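Local coordinates for activator of Hsp90 ATPase homologue 1/2-like C-terminal domain-containing protein (Rhodobacter sphaeroides, PDB 3PU2), which is of unknown function but belongs to the AHA1 family and is a putative activator of the Hsp90 ATPase, at residues Arg148-Asp151 against Val152-Ala156. Numbering follows the deposited sequence.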
loop_
_atom_site.group_PDB
_atom_site.type_symbol
_atom_site.label_atom_id
_atom_site.label_comp_id
_atom_site.label_asym_id
_atom_site.label_seq_id
_atom_site.Cartn_x
_atom_site.Cartn_y
_atom_site.Cartn_z
ATOM N N ARG A 148 -2.926 11.146 1.125
ATOM C CA ARG A 148 -3.207 12.550 0.863
ATOM C C ARG A 148 -2.828 12.807 -0.599
ATOM O O ARG A 148 -3.558 13.450 -1.339
ATOM C CB ARG A 148 -2.389 13.436 1.803
ATOM C CG ARG A 148 -2.940 14.840 1.962
ATOM C CD ARG A 148 -2.299 15.568 3.138
ATOM N NE ARG A 148 -2.665 14.985 4.430
ATOM C CZ ARG A 148 -1.891 14.163 5.133
ATOM N NH1 ARG A 148 -0.696 13.818 4.675
ATOM N NH2 ARG A 148 -2.314 13.696 6.301
ATOM N N HIS A 149 -1.681 12.284 -1.012
ATOM C CA HIS A 149 -1.236 12.420 -2.395
ATOM C C HIS A 149 -2.290 11.840 -3.329
ATOM O O HIS A 149 -2.615 12.430 -4.362
ATOM C CB HIS A 149 0.059 11.648 -2.616
ATOM C CG HIS A 149 1.234 12.221 -1.903
ATOM N ND1 HIS A 149 2.333 11.463 -1.561
ATOM C CD2 HIS A 149 1.506 13.484 -1.501
ATOM C CE1 HIS A 149 3.231 12.234 -0.978
ATOM N NE2 HIS A 149 2.755 13.465 -0.930
ATOM N N LEU A 150 -2.795 10.663 -2.954
ATOM C CA LEU A 150 -3.790 9.953 -3.739
ATOM C C LEU A 150 -5.071 10.759 -3.859
ATOM O O LEU A 150 -5.721 10.760 -4.912
ATOM C CB LEU A 150 -4.072 8.583 -3.119
ATOM C CG LEU A 150 -5.043 7.658 -3.862
ATOM C CD1 LEU A 150 -4.708 7.630 -5.351
ATOM C CD2 LEU A 150 -4.985 6.262 -3.255
ATOM N N ASP A 151 -5.429 11.454 -2.781
ATOM C CA ASP A 151 -6.632 12.278 -2.801
ATOM C C ASP A 151 -6.527 13.323 -3.913
ATOM O O ASP A 151 -7.429 13.444 -4.747
ATOM C CB ASP A 151 -6.835 12.994 -1.460
ATOM C CG ASP A 151 -7.581 12.146 -0.439
ATOM O OD1 ASP A 151 -8.433 11.327 -0.848
ATOM O OD2 ASP A 151 -7.330 12.321 0.775
ATOM N N VAL A 152 -5.420 14.063 -3.919
ATOM C CA VAL A 152 -5.179 15.115 -4.907
ATOM C C VAL A 152 -5.189 14.616 -6.346
ATOM O O VAL A 152 -5.630 15.320 -7.260
ATOM C CB VAL A 152 -3.816 15.822 -4.651
ATOM C CG1 VAL A 152 -3.627 16.978 -5.614
ATOM C CG2 VAL A 152 -3.756 16.324 -3.229
HETATM N N MSE A 153 -4.694 13.400 -6.545
HETATM C CA MSE A 153 -4.635 12.826 -7.871
HETATM C C MSE A 153 -6.032 12.426 -8.326
HETATM O O MSE A 153 -6.422 12.695 -9.465
HETATM C CB MSE A 153 -3.703 11.621 -7.877
HETATM C CG MSE A 153 -3.374 11.105 -9.256
HETATM SE SE MSE A 153 -2.806 9.270 -9.175
HETATM C CE MSE A 153 -4.548 8.465 -9.107
ATOM N N LEU A 154 -6.791 11.786 -7.439
ATOM C CA LEU A 154 -8.150 11.377 -7.784
ATOM C C LEU A 154 -8.952 12.606 -8.215
ATOM O O LEU A 154 -9.569 12.615 -9.280
ATOM C CB LEU A 154 -8.816 10.681 -6.589
ATOM C CG LEU A 154 -8.284 9.259 -6.390
ATOM C CD1 LEU A 154 -8.905 8.632 -5.163
ATOM C CD2 LEU A 154 -8.586 8.427 -7.638
ATOM N N ALA A 155 -8.906 13.649 -7.388
ATOM C CA ALA A 155 -9.610 14.907 -7.642
ATOM C C ALA A 155 -9.185 15.582 -8.948
ATOM O O ALA A 155 -10.021 16.134 -9.666
ATOM C CB ALA A 155 -9.404 15.862 -6.469
ATOM N N ALA A 156 -7.894 15.550 -9.256
ATOM C CA ALA A 156 -7.410 16.150 -10.496
ATOM C C ALA A 156 -7.872 15.329 -11.717
ATOM O O ALA A 156 -7.685 15.741 -12.864
ATOM C CB ALA A 156 -5.876 16.260 -10.472
#
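Leu154 N donates to Leu150 O at 2.9 Å and Ala155 N to Asp151 O at 3.0 Å, the latter almost straight, with an N-H...O angle of 174°. With the longer bonds from Val152 N to Arg148 O and from Met153 N to His149 O, they form the i to i+4 ladder of an alpha helix, the C-terminal turns of helix 139-156. This long helix packs beside the antiparallel sheet, as in the helix-grip fold of the SRPBCC superfamily. Two polar side chains tie it to the rest of the chain: Asp151 OD2 forms a salt bridge with Arg19, and His149 ND1 is hydrogen-bonded to Trp41 O while its ring stacks with Phe43. On the inner face, Leu150 is buried among Phe21, Leu28, Ala31 and Trp41. Its CG lies anti to the backbone N (chi1 -177°), and branch CD1 reaches towards the next turn, meeting Met153 CE at 3.9 Å and Leu154 CG at 4.1 Å. Met153, a selenomethionine, bends at chi3 (82°), which brings its CE methyl up to that branch, and also touches Ala31 and Trp41. Leu154 also packs on Phe21 and Ala23. With an alanine here, CG and both methyls go, and Leu150 CD1 would probably lose an apolar neighbour while a gap opened beside Phe21. On the outer face, Val152 CG2 rests 3.4 Å from Arg148 O, the same carbonyl oxygen that accepts its backbone N-H.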